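Local coordinates for capsular polysaccharide export system protein KpsC (Thermosulfurimonas dismutans, PDB 6MGD), which probably transfers Kdo in beta(2,7) linkage, as a GT-B glycosyltransferase, to build the glycolipid that carries capsular polysaccharides of Gram-negative bacteria, at residues L179-L182 and K183-E187; Q287-V290 and A291-L295; S229-I232 and I233-A236; L46-G50 and S51-N55; R113-D116 and N117-E121. All blocks are in the same frame, centred on the assembly; numbering follows the deposited sequence.

From the N terminus the contacts come in the order interaction 4, 5, 1, 3, 2; each is a short-range contact, and none nests inside or crosses another. Interaction 4 closes the turn from strand 44-49 into helix 52-56, in the domain of the mixed sheet. Interaction 5 closes the loop between helices 105-112 and 117-132. Interaction 1 lies within helix 178-188, against the parallel sheet, and interaction 3 turns the chain from helix 230-233 toward strand 238-241 of that sheet. Interaction 2 lies within helix 286-296. Interactions 2 and 5 touch, their centres about 9 Å apart, whereas the centres of 3 and 4 are about 34 Å apart.

Interaction 1. Residues L179-L182 and K183-E187; sequences LELL and KSVRE
L181 and V185, one helical turn apart, carry the tight side of this piece of helix 178-188. The two side chains slant across each other, CD1 of L181 meeting CG2 of V185 at 3.8 Å. V185 sets CG1 anti to its N (chi1 168°), which leaves CG2 beside the N and leaning over the L181 carbonyl, 3.1 Å from that O. The same O accepts the amide N of V185 at 2.7 Å, so one carbonyl is both bonded and roofed by a methyl. L181, L182 and V185 all bear on strand 155-159, and L182 and V185 reach strand 193-197 as well, which makes this the face of the helix that lies on the parallel sheet.

The other face is looser and more open to solvent, though K183 also brushes F219. E180 and K183 run side by side, pointing the same way, and what meets is methylene and carboxylate: OE1 of E180 lies 3.4 Å from CE of K183. The lysine bends at its last two torsions, and NZ ends 4.9 Å from OE1 of E180, opposite charges not in contact. Nearer the backbone, CG of K183 lies 3.3 Å from O of L179. With an alanine here, the E180 carboxylate would probably lose its nearby positive charge, and the L179 carbonyl part of its methylene cover.

The turn probably coheres mainly through its i to i+4 bonds, K183 N to L179 O through R186 N to L182 O, and its apolar face; the E180-K183 pair probably adds only a weak attraction.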
loop_
_atom_site.group_PDB
_atom_site.type_symbol
_atom_site.label_atom_id
_atom_site.label_comp_id
_atom_site.label_asym_id
_atom_site.label_seq_id
_atom_site.Cartn_x
_atom_site.Cartn_y
_atom_site.Cartn_z
ATOM N N LEU A 179 -4.197 0.685 -19.875
ATOM C CA LEU A 179 -4.605 1.383 -21.090
ATOM C C LEU A 179 -5.753 2.343 -20.810
ATOM O O LEU A 179 -5.747 3.485 -21.285
ATOM C CB LEU A 179 -4.999 0.375 -22.170
ATOM C CG LEU A 179 -3.941 -0.644 -22.606
ATOM C CD1 LEU A 179 -3.926 -1.878 -21.701
ATOM C CD2 LEU A 179 -4.150 -1.041 -24.060
ATOM N N GLU A 180 -6.749 1.898 -20.039
ATOM C CA GLU A 180 -7.824 2.796 -19.632
ATOM C C GLU A 180 -7.307 3.908 -18.728
ATOM O O GLU A 180 -7.807 5.037 -18.791
ATOM C CB GLU A 180 -8.932 2.009 -18.932
ATOM C CG GLU A 180 -9.804 1.193 -19.872
ATOM C CD GLU A 180 -10.530 2.058 -20.882
ATOM O OE1 GLU A 180 -10.380 1.817 -22.098
ATOM O OE2 GLU A 180 -11.246 2.990 -20.455
ATOM N N LEU A 181 -6.316 3.612 -17.886
ATOM C CA LEU A 181 -5.698 4.661 -17.085
ATOM C C LEU A 181 -5.005 5.682 -17.977
ATOM O O LEU A 181 -5.269 6.886 -17.883
ATOM C CB LEU A 181 -4.710 4.054 -16.090
ATOM C CG LEU A 181 -3.889 5.064 -15.285
ATOM C CD1 LEU A 181 -4.801 6.001 -14.505
ATOM C CD2 LEU A 181 -2.917 4.353 -14.354
ATOM N N LEU A 182 -4.122 5.213 -18.864
ATOM C CA LEU A 182 -3.438 6.116 -19.781
ATOM C C LEU A 182 -4.431 6.859 -20.664
ATOM O O LEU A 182 -4.232 8.040 -20.977
ATOM C CB LEU A 182 -2.434 5.340 -20.632
ATOM C CG LEU A 182 -1.157 4.920 -19.904
ATOM C CD1 LEU A 182 -0.266 4.092 -20.815
ATOM C CD2 LEU A 182 -0.421 6.150 -19.402
ATOM N N LYS A 183 -5.505 6.184 -21.077
ATOM C CA LYS A 183 -6.573 6.862 -21.805
ATOM C C LYS A 183 -7.178 7.975 -20.960
ATOM O O LYS A 183 -7.219 9.137 -21.375
ATOM C CB LYS A 183 -7.647 5.857 -22.221
ATOM C CG LYS A 183 -7.380 5.165 -23.544
ATOM C CD LYS A 183 -8.476 4.158 -23.868
ATOM C CE LYS A 183 -9.861 4.773 -23.718
ATOM N NZ LYS A 183 -10.039 5.973 -24.582
ATOM N N SER A 184 -7.633 7.633 -19.751
ATOM C CA SER A 184 -8.262 8.623 -18.883
ATOM C C SER A 184 -7.304 9.749 -18.512
ATOM O O SER A 184 -7.736 10.896 -18.347
ATOM C CB SER A 184 -8.793 7.947 -17.620
ATOM O OG SER A 184 -9.381 8.896 -16.750
ATOM N N VAL A 185 -6.009 9.449 -18.372
ATOM C CA VAL A 185 -5.041 10.494 -18.050
ATOM C C VAL A 185 -4.951 11.504 -19.186
ATOM O O VAL A 185 -4.914 12.719 -18.956
ATOM C CB VAL A 185 -3.664 9.879 -17.733
ATOM C CG1 VAL A 185 -2.596 10.964 -17.680
ATOM C CG2 VAL A 185 -3.704 9.129 -16.412
ATOM N N ARG A 186 -4.925 11.022 -20.430
ATOM C CA ARG A 186 -4.806 11.935 -21.561
ATOM C C ARG A 186 -6.079 12.751 -21.755
ATOM O O ARG A 186 -6.011 13.937 -22.097
ATOM C CB ARG A 186 -4.460 11.167 -22.836
ATOM C CG ARG A 186 -4.453 12.043 -24.080
ATOM C CD ARG A 186 -3.222 11.818 -24.945
ATOM N NE ARG A 186 -1.977 12.171 -24.264
ATOM C CZ ARG A 186 -1.498 13.408 -24.171
ATOM N NH1 ARG A 186 -2.165 14.422 -24.705
ATOM N NH2 ARG A 186 -0.354 13.636 -23.542
ATOM N N GLU A 187 -7.249 12.141 -21.540
ATOM C CA GLU A 187 -8.498 12.875 -21.733
ATOM C C GLU A 187 -8.588 14.066 -20.788
ATOM O O GLU A 187 -9.078 15.135 -21.169
ATOM C CB GLU A 187 -9.704 11.952 -21.537
ATOM C CG GLU A 187 -9.661 10.629 -22.300
ATOM C CD GLU A 187 -9.921 10.761 -23.793
ATOM O OE1 GLU A 187 -9.373 11.684 -24.433
ATOM O OE2 GLU A 187 -10.676 9.924 -24.332
#

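Interaction 2. Residues Q287-V290 and A291-L295; sequences QELV and AGALL
Helix 286-296 widens into a pi-type turn at 291-295, and V290 with L294 and L295 shows how. The carbonyl O of V290 takes the amide N of L294 at 2.8 Å in an ordinary helical bond, and it also accepts a weak one from the N of L295 at 3.4 Å, one residue further on. A single acceptor thus serves two successive N-H groups.

Upstream the i to i+4 bonds continue, with one shared donor at G292. N of A293 bonds O of L289 at 2.7 Å. A weak second bond from G292 N reaches the same oxygen, though its stronger partner is O of E288.

V290 holds CG1 anti to its N (chi1 166°), which carries that methyl forward along the helix to CD1 of L294 at 3.9 Å, the two side chains slanting across one another. The same CG1 is at a looser 4.4 Å from CD1 of L295. On another side of the helix, CD2 of L289 packs on CB of A293 at 4.1 Å. The V290-L294 and L289-A293 pairs are the i to i+4 packing usual along a helix, here buried between other helices: V290 lies against I127 and A291 against A123, both of helix 117-132, while L289 and L294 press on F248 of helix 246-253. At the end nearer the N terminus the residues turn polar: E288 forms a salt bridge with R113 through OE1, and its OE2 bonds the N of S285.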
loop_
_atom_site.group_PDB
_atom_site.type_symbol
_atom_site.label_atom_id
_atom_site.label_comp_id
_atom_site.label_asym_id
_atom_site.label_seq_id
_atom_site.Cartn_x
_atom_site.Cartn_y
_atom_site.Cartn_z
ATOM N N GLN A 287 1.490 14.797 7.603
ATOM C CA GLN A 287 1.972 14.194 8.841
ATOM C C GLN A 287 0.936 13.252 9.440
ATOM O O GLN A 287 1.286 12.181 9.950
ATOM C CB GLN A 287 2.351 15.285 9.841
ATOM C CG GLN A 287 3.496 16.168 9.383
ATOM C CD GLN A 287 3.649 17.405 10.239
ATOM O OE1 GLN A 287 3.057 17.508 11.314
ATOM N NE2 GLN A 287 4.442 18.359 9.764
ATOM N N GLU A 288 -0.343 13.635 9.397
ATOM C CA GLU A 288 -1.391 12.741 9.878
ATOM C C GLU A 288 -1.419 11.450 9.071
ATOM O O GLU A 288 -1.543 10.357 9.636
ATOM C CB GLU A 288 -2.750 13.442 9.823
ATOM C CG GLU A 288 -2.806 14.758 10.588
ATOM C CD GLU A 288 -4.172 15.417 10.528
ATOM O OE1 GLU A 288 -5.058 15.030 11.320
ATOM O OE2 GLU A 288 -4.363 16.317 9.683
ATOM N N LEU A 289 -1.288 11.558 7.746
ATOM C CA LEU A 289 -1.251 10.373 6.894
ATOM C C LEU A 289 -0.060 9.488 7.245
ATOM O O LEU A 289 -0.203 8.273 7.427
ATOM C CB LEU A 289 -1.195 10.791 5.424
ATOM C CG LEU A 289 -1.891 9.942 4.351
ATOM C CD1 LEU A 289 -1.158 10.058 3.017
ATOM C CD2 LEU A 289 -2.049 8.482 4.758
ATOM N N VAL A 290 1.128 10.087 7.350
ATOM C CA VAL A 290 2.337 9.318 7.625
ATOM C C VAL A 290 2.276 8.697 9.016
ATOM O O VAL A 290 2.589 7.513 9.194
ATOM C CB VAL A 290 3.579 10.209 7.446
ATOM C CG1 VAL A 290 4.814 9.543 8.043
ATOM C CG2 VAL A 290 3.793 10.512 5.968
ATOM N N ALA A 291 1.867 9.478 10.021
ATOM C CA ALA A 291 1.770 8.949 11.378
ATOM C C ALA A 291 0.817 7.763 11.452
ATOM O O ALA A 291 1.034 6.843 12.248
ATOM C CB ALA A 291 1.324 10.046 12.343
ATOM N N GLY A 292 -0.234 7.763 10.635
ATOM C CA GLY A 292 -1.183 6.668 10.632
ATOM C C GLY A 292 -0.744 5.494 9.781
ATOM O O GLY A 292 -0.764 4.347 10.237
ATOM N N ALA A 293 -0.329 5.771 8.543
ATOM C CA ALA A 293 -0.013 4.700 7.603
ATOM C C ALA A 293 1.331 4.044 7.906
ATOM O O ALA A 293 1.477 2.828 7.741
ATOM C CB ALA A 293 -0.025 5.238 6.173
ATOM N N LEU A 294 2.321 4.825 8.342
ATOM C CA LEU A 294 3.676 4.319 8.526
ATOM C C LEU A 294 4.030 4.008 9.973
ATOM O O LEU A 294 4.788 3.064 10.221
ATOM C CB LEU A 294 4.698 5.321 7.977
ATOM C CG LEU A 294 4.820 5.388 6.456
ATOM C CD1 LEU A 294 5.881 6.391 6.042
ATOM C CD2 LEU A 294 5.137 4.011 5.903
ATOM N N LEU A 295 3.507 4.766 10.935
ATOM C CA LEU A 295 3.938 4.648 12.324
ATOM C C LEU A 295 3.052 3.731 13.163
ATOM O O LEU A 295 3.573 2.921 13.936
ATOM C CB LEU A 295 4.006 6.035 12.974
ATOM C CG LEU A 295 5.328 6.807 12.855
ATOM C CD1 LEU A 295 5.818 6.898 11.414
ATOM C CD2 LEU A 295 5.191 8.197 13.458
#

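Interaction 3. Residues S229-I232 and I233-A236; sequences SYDI and ISYA
Two weak backbone hydrogen bonds link Y230 with I233 and I232 with Y235. N of I233 reaches O of Y230 at 3.3 Å, and N of Y235 reaches O of I232 at 3.4 Å. Both are long and bent, each spanning only three residues.

The apolar contact belongs to I233. Its CG1 is anti to the carbonyl carbon (chi1 -53°) and the chain then extends, which lays CG1 and CD1 back along Y230, CD1 ending 3.8 Å from CA of Y230 and 4.4 Å from its CB. Beyond these residues, I233 packs on F246 and E249 of helix 246-253. Cut back to an alanine, this residue would probably leave a gap between the Y230 backbone and that helix.

The short helix 230-233 is thus weakly bonded and passes straight into a type I beta turn from I233 to A236, with A236 N bonded to I233 O at 2.9 Å. The chain leaves it for strand 238-241 of the parallel sheet; I232 and A236 already touch V157 of strand 155-159.

Polar and aromatic groups meet on the outer side. The Y235 ring approaches O of D231 obliquely through CE1 at 3.7 Å, while OG of S234 lies over one face of that ring, offset toward its rim.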
loop_
_atom_site.group_PDB
_atom_site.type_symbol
_atom_site.label_atom_id
_atom_site.label_comp_id
_atom_site.label_asym_id
_atom_site.label_seq_id
_atom_site.Cartn_x
_atom_site.Cartn_y
_atom_site.Cartn_z
ATOM N N SER A 229 13.314 4.527 -10.597
ATOM C CA SER A 229 11.917 4.891 -10.352
ATOM C C SER A 229 11.772 6.246 -9.664
ATOM O O SER A 229 11.531 7.263 -10.320
ATOM C CB SER A 229 11.226 3.812 -9.510
ATOM O OG SER A 229 11.367 2.522 -10.080
ATOM N N TYR A 230 11.910 6.257 -8.340
ATOM C CA TYR A 230 11.817 7.437 -7.483
ATOM C C TYR A 230 12.532 8.669 -8.036
ATOM O O TYR A 230 12.137 9.801 -7.735
ATOM C CB TYR A 230 12.365 7.060 -6.106
ATOM C CG TYR A 230 12.742 5.592 -6.056
ATOM C CD1 TYR A 230 14.035 5.184 -6.349
ATOM C CD2 TYR A 230 11.794 4.614 -5.762
ATOM C CE1 TYR A 230 14.384 3.847 -6.331
ATOM C CE2 TYR A 230 12.134 3.270 -5.747
ATOM C CZ TYR A 230 13.430 2.895 -6.028
ATOM O OH TYR A 230 13.771 1.562 -6.007
ATOM N N ASP A 231 13.582 8.480 -8.837
ATOM C CA ASP A 231 14.216 9.596 -9.529
ATOM C C ASP A 231 13.678 9.774 -10.944
ATOM O O ASP A 231 14.370 10.318 -11.813
ATOM C CB ASP A 231 15.735 9.442 -9.538
ATOM C CG ASP A 231 16.353 9.724 -8.181
ATOM O OD1 ASP A 231 16.817 8.769 -7.524
ATOM O OD2 ASP A 231 16.352 10.904 -7.762
ATOM N N ILE A 232 12.465 9.285 -11.198
ATOM C CA ILE A 232 11.603 9.860 -12.224
ATOM C C ILE A 232 10.577 10.797 -11.588
ATOM O O ILE A 232 10.051 11.683 -12.280
ATOM C CB ILE A 232 10.895 8.767 -13.060
ATOM C CG1 ILE A 232 11.901 7.809 -13.694
ATOM C CG2 ILE A 232 10.081 9.376 -14.188
ATOM C CD1 ILE A 232 11.239 6.640 -14.415
ATOM N N ILE A 233 10.305 10.649 -10.288
ATOM C CA ILE A 233 9.347 11.512 -9.595
ATOM C C ILE A 233 9.837 12.957 -9.579
ATOM O O ILE A 233 9.071 13.894 -9.833
ATOM C CB ILE A 233 9.102 10.991 -8.167
ATOM C CG1 ILE A 233 8.696 9.516 -8.197
ATOM C CG2 ILE A 233 8.055 11.836 -7.444
ATOM C CD1 ILE A 233 8.425 8.918 -6.829
ATOM N N SER A 234 11.125 13.155 -9.273
ATOM C CA SER A 234 11.666 14.501 -9.101
ATOM C C SER A 234 11.583 15.323 -10.382
ATOM O O SER A 234 11.496 16.555 -10.322
ATOM C CB SER A 234 13.115 14.417 -8.620
ATOM O OG SER A 234 13.919 13.716 -9.552
ATOM N N TYR A 235 11.612 14.667 -11.541
ATOM C CA TYR A 235 11.495 15.358 -12.818
ATOM C C TYR A 235 10.049 15.616 -13.224
ATOM O O TYR A 235 9.820 16.293 -14.232
ATOM C CB TYR A 235 12.198 14.555 -13.917
ATOM C CG TYR A 235 13.681 14.360 -13.687
ATOM C CD1 TYR A 235 14.338 13.236 -14.174
ATOM C CD2 TYR A 235 14.425 15.301 -12.985
ATOM C CE1 TYR A 235 15.692 13.052 -13.964
ATOM C CE2 TYR A 235 15.779 15.127 -12.772
ATOM C CZ TYR A 235 16.408 14.002 -13.263
ATOM O OH TYR A 235 17.756 13.826 -13.053
ATOM N N ALA A 236 9.078 15.109 -12.472
ATOM C CA ALA A 236 7.671 15.233 -12.824
ATOM C C ALA A 236 7.031 16.421 -12.117
ATOM O O ALA A 236 7.386 16.763 -10.986
ATOM C CB ALA A 236 6.907 13.954 -12.475
#

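Interaction 4. Residues L46-G50 and S51-N55; sequences LLVWG and STLEN
T52 turns OG1 beside its own backbone N, opposite the carbonyl carbon (chi1 -62°), and this brings hydroxyl and amide of one residue onto the same acceptor, O of W49. V48, for its part, holds CG2 anti to its N, which sends that methyl at T52 and L53.

The hydroxyl bond is the short one: OG1 of T52 lies 2.5 Å from O of W49 and in the carbonyl plane. The T52 amide N comes in at 3.2 Å from the same O, tilted 30° out of that plane, and closes a type II' beta turn from W49 to T52. G50 takes the first corner at positive phi (61°), where a side chain would run into N of S51. Right after it, S51 occupies the N-cap position of helix 52-56 without a side-chain capping bond; its OG goes instead to the hydroxyl of Y98.

Next to the turn, between strand and helix, the contact is apolar. CG2 of V48 touches CB of T52 and CG of L53, each at 3.7 Å, the V48 and T52 side chains sliding past each other in opposite directions. Strand 44-49, helix 52-56 and strand 64-71 make up a beta-alpha-beta unit, and this is its first connection, lying between strand end and helix start.

A water accepts from N of W49 at 2.6 Å and gives a weak bond to OG1 of T52. The two T52 bonds to O of W49 probably fix the hydroxyl and tie the helix start to the strand end; the weak water bond only adds to this.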
loop_
_atom_site.group_PDB
_atom_site.type_symbol
_atom_site.label_atom_id
_atom_site.label_comp_id
_atom_site.label_asym_id
_atom_site.label_seq_id
_atom_site.Cartn_x
_atom_site.Cartn_y
_atom_site.Cartn_z
ATOM N N LEU A 46 -7.581 -16.300 13.078
ATOM C CA LEU A 46 -7.112 -16.778 11.785
ATOM C C LEU A 46 -6.278 -15.698 11.104
ATOM O O LEU A 46 -6.688 -14.535 11.045
ATOM C CB LEU A 46 -8.287 -17.177 10.893
ATOM C CG LEU A 46 -7.930 -17.899 9.593
ATOM C CD1 LEU A 46 -7.257 -19.231 9.896
ATOM C CD2 LEU A 46 -9.166 -18.098 8.726
ATOM N N LEU A 47 -5.110 -16.088 10.599
ATOM C CA LEU A 47 -4.260 -15.206 9.809
ATOM C C LEU A 47 -4.470 -15.526 8.335
ATOM O O LEU A 47 -4.165 -16.636 7.884
ATOM C CB LEU A 47 -2.790 -15.366 10.196
ATOM C CG LEU A 47 -2.427 -14.927 11.615
ATOM C CD1 LEU A 47 -0.952 -15.169 11.912
ATOM C CD2 LEU A 47 -2.784 -13.464 11.820
ATOM N N VAL A 48 -5.002 -14.563 7.592
ATOM C CA VAL A 48 -5.238 -14.718 6.163
ATOM C C VAL A 48 -4.432 -13.655 5.431
ATOM O O VAL A 48 -4.113 -12.596 5.985
ATOM C CB VAL A 48 -6.742 -14.626 5.811
ATOM C CG1 VAL A 48 -7.201 -13.179 5.741
ATOM C CG2 VAL A 48 -7.038 -15.351 4.508
ATOM N N TRP A 49 -4.087 -13.948 4.181
ATOM C CA TRP A 49 -3.233 -13.077 3.386
ATOM C C TRP A 49 -4.071 -12.304 2.378
ATOM O O TRP A 49 -4.704 -12.904 1.501
ATOM C CB TRP A 49 -2.149 -13.875 2.665
ATOM C CG TRP A 49 -1.208 -12.993 1.913
ATOM C CD1 TRP A 49 -1.272 -12.663 0.593
ATOM C CD2 TRP A 49 -0.071 -12.304 2.445
ATOM N NE1 TRP A 49 -0.239 -11.820 0.264
ATOM C CE2 TRP A 49 0.513 -11.584 1.386
ATOM C CE3 TRP A 49 0.513 -12.233 3.714
ATOM C CZ2 TRP A 49 1.654 -10.801 1.555
ATOM C CZ3 TRP A 49 1.644 -11.454 3.879
ATOM C CH2 TRP A 49 2.202 -10.749 2.805
ATOM N N GLY A 50 -4.063 -10.980 2.501
ATOM C CA GLY A 50 -4.702 -10.141 1.503
ATOM C C GLY A 50 -6.187 -10.421 1.394
ATOM O O GLY A 50 -6.903 -10.527 2.395
ATOM N N SER A 51 -6.658 -10.554 0.157
ATOM C CA SER A 51 -8.070 -10.787 -0.136
ATOM C C SER A 51 -8.351 -12.253 -0.438
ATOM O O SER A 51 -9.155 -12.571 -1.319
ATOM C CB SER A 51 -8.515 -9.902 -1.295
ATOM O OG SER A 51 -8.286 -8.536 -1.001
ATOM N N THR A 52 -7.700 -13.166 0.285
ATOM C CA THR A 52 -7.868 -14.589 0.009
ATOM C C THR A 52 -9.303 -15.037 0.252
ATOM O O THR A 52 -9.869 -15.793 -0.547
ATOM C CB THR A 52 -6.893 -15.405 0.859
ATOM O OG1 THR A 52 -5.548 -15.051 0.512
ATOM C CG2 THR A 52 -7.091 -16.892 0.627
ATOM N N LEU A 53 -9.913 -14.574 1.344
ATOM C CA LEU A 53 -11.284 -14.974 1.642
ATOM C C LEU A 53 -12.265 -14.386 0.635
ATOM O O LEU A 53 -13.222 -15.057 0.229
ATOM C CB LEU A 53 -11.654 -14.557 3.064
ATOM C CG LEU A 53 -10.743 -15.109 4.162
ATOM C CD1 LEU A 53 -11.114 -14.540 5.525
ATOM C CD2 LEU A 53 -10.792 -16.628 4.176
ATOM N N GLU A 54 -12.044 -13.138 0.216
ATOM C CA GLU A 54 -12.943 -12.515 -0.750
ATOM C C GLU A 54 -12.828 -13.170 -2.122
ATOM O O GLU A 54 -13.828 -13.298 -2.838
ATOM C CB GLU A 54 -12.658 -11.015 -0.851
ATOM C CG GLU A 54 -13.109 -10.202 0.357
ATOM C CD GLU A 54 -12.195 -10.369 1.557
ATOM O OE1 GLU A 54 -11.014 -10.729 1.363
ATOM O OE2 GLU A 54 -12.658 -10.140 2.695
ATOM N N ASN A 55 -11.619 -13.588 -2.507
ATOM C CA ASN A 55 -11.447 -14.268 -3.787
ATOM C C ASN A 55 -12.134 -15.626 -3.796
ATOM O O ASN A 55 -12.566 -16.095 -4.855
ATOM C CB ASN A 55 -9.961 -14.420 -4.104
ATOM C CG ASN A 55 -9.261 -13.088 -4.263
ATOM O OD1 ASN A 55 -9.881 -12.089 -4.625
ATOM N ND2 ASN A 55 -7.962 -13.064 -3.988
HETATM O O HOH W 1 -4.266 -16.398 3.398
#

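Interaction 5. Residues R113-D116 and N117-E121; sequences RKFD and NVILE
The carbonyl O of D116 accepts the amide N of L120 at 3.4 Å, a weak bond that starts the hydrogen bonding of helix 117-132. Carbon crowds round the same oxygen: CG2 of I119 lies 3.3 Å from it and CG of L120 3.5 Å.

D116 stands at the N-cap position. With chi1 at 68° its CG sits between the backbone N and the carbonyl carbon, which lays the carboxylate over the first turn, against V118 and I119. One oxygen, OD1, is 3.3 Å from CG2 of I119, the two side chains meeting at about a right angle, and the other, OD2, is 3.6 Å from CB of V118, the aspartate slanting over the valine. A negative group at this end of a helix probably gains from the helix dipole and would tend to keep its charge.

F115 supplies the apolar half. Its CB packs on CG2 of I119 at 3.9 Å and more loosely on CD2 of L120, while one face of the ring covers CA of R113, which lies over its centre. The chain reaches F115 through an inverse gamma turn centred on K114, after R113 has left helix 105-112 with positive phi.

On the inner side the contact leans on helix 286-296: F115 rests against E288 and L296, and I119 against L295 and L296, while V118 and N117 face solvent at the start of helix 117-132.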
loop_
_atom_site.group_PDB
_atom_site.type_symbol
_atom_site.label_atom_id
_atom_site.label_comp_id
_atom_site.label_asym_id
_atom_site.label_seq_id
_atom_site.Cartn_x
_atom_site.Cartn_y
_atom_site.Cartn_z
ATOM N N ARG A 113 -8.092 9.764 14.374
ATOM C CA ARG A 113 -7.025 10.761 14.288
ATOM C C ARG A 113 -6.593 11.335 15.634
ATOM O O ARG A 113 -6.268 12.522 15.730
ATOM C CB ARG A 113 -7.436 11.895 13.335
ATOM C CG ARG A 113 -8.689 12.668 13.729
ATOM C CD ARG A 113 -9.233 13.490 12.573
ATOM N NE ARG A 113 -8.232 14.390 12.011
ATOM C CZ ARG A 113 -8.522 15.480 11.309
ATOM N NH1 ARG A 113 -9.788 15.813 11.091
ATOM N NH2 ARG A 113 -7.548 16.244 10.831
ATOM N N LYS A 114 -6.571 10.506 16.675
ATOM C CA LYS A 114 -6.015 10.929 17.960
ATOM C C LYS A 114 -4.497 10.916 17.830
ATOM O O LYS A 114 -3.831 9.945 18.183
ATOM C CB LYS A 114 -6.496 10.030 19.092
ATOM C CG LYS A 114 -7.431 8.912 18.654
ATOM C CD LYS A 114 -8.419 8.521 19.751
ATOM C CE LYS A 114 -7.719 8.012 21.003
ATOM N NZ LYS A 114 -7.490 9.087 22.011
ATOM N N PHE A 115 -3.945 12.010 17.303
ATOM C CA PHE A 115 -2.510 12.134 17.051
ATOM C C PHE A 115 -1.961 13.252 17.933
ATOM O O PHE A 115 -2.125 14.435 17.620
ATOM C CB PHE A 115 -2.236 12.411 15.575
ATOM C CG PHE A 115 -2.680 11.306 14.655
ATOM C CD1 PHE A 115 -2.671 9.985 15.076
ATOM C CD2 PHE A 115 -3.110 11.591 13.369
ATOM C CE1 PHE A 115 -3.081 8.969 14.228
ATOM C CE2 PHE A 115 -3.520 10.583 12.519
ATOM C CZ PHE A 115 -3.507 9.269 12.948
ATOM N N ASP A 116 -1.303 12.878 19.028
ATOM C CA ASP A 116 -0.741 13.868 19.932
ATOM C C ASP A 116 0.475 14.537 19.290
ATOM O O ASP A 116 0.919 14.174 18.197
ATOM C CB ASP A 116 -0.382 13.223 21.269
ATOM C CG ASP A 116 0.765 12.243 21.154
ATOM O OD1 ASP A 116 0.845 11.532 20.130
ATOM O OD2 ASP A 116 1.590 12.186 22.088
ATOM N N ASN A 117 1.024 15.531 19.991
ATOM C CA ASN A 117 2.112 16.322 19.427
ATOM C C ASN A 117 3.374 15.494 19.213
ATOM O O ASN A 117 4.170 15.806 18.321
ATOM C CB ASN A 117 2.418 17.514 20.333
ATOM C CG ASN A 117 2.774 17.093 21.743
ATOM O OD1 ASN A 117 2.324 16.052 22.222
ATOM N ND2 ASN A 117 3.584 17.899 22.417
ATOM N N VAL A 118 3.574 14.440 20.007
ATOM C CA VAL A 118 4.818 13.677 19.929
ATOM C C VAL A 118 4.871 12.860 18.642
ATOM O O VAL A 118 5.896 12.830 17.952
ATOM C CB VAL A 118 4.979 12.786 21.173
ATOM C CG1 VAL A 118 6.178 11.861 21.016
ATOM C CG2 VAL A 118 5.128 13.646 22.419
ATOM N N ILE A 119 3.770 12.183 18.300
ATOM C CA ILE A 119 3.763 11.351 17.102
ATOM C C ILE A 119 3.822 12.195 15.834
ATOM O O ILE A 119 4.290 11.714 14.794
ATOM C CB ILE A 119 2.534 10.419 17.096
ATOM C CG1 ILE A 119 2.704 9.317 16.048
ATOM C CG2 ILE A 119 1.256 11.204 16.839
ATOM C CD1 ILE A 119 1.621 8.268 16.084
ATOM N N LEU A 120 3.371 13.449 15.890
ATOM C CA LEU A 120 3.514 14.328 14.734
ATOM C C LEU A 120 4.972 14.691 14.488
ATOM O O LEU A 120 5.365 14.910 13.336
ATOM C CB LEU A 120 2.673 15.589 14.921
ATOM C CG LEU A 120 1.158 15.390 14.886
ATOM C CD1 LEU A 120 0.439 16.715 15.088
ATOM C CD2 LEU A 120 0.737 14.735 13.578
ATOM N N GLU A 121 5.781 14.764 15.549
ATOM C CA GLU A 121 7.208 15.014 15.375
ATOM C C GLU A 121 7.872 13.868 14.623
ATOM O O GLU A 121 8.608 14.091 13.654
ATOM C CB GLU A 121 7.884 15.219 16.732
ATOM C CG GLU A 121 7.199 16.215 17.652
ATOM C CD GLU A 121 7.093 17.603 17.053
ATOM O OE1 GLU A 121 6.118 18.315 17.377
ATOM O OE2 GLU A 121 7.981 17.984 16.261
#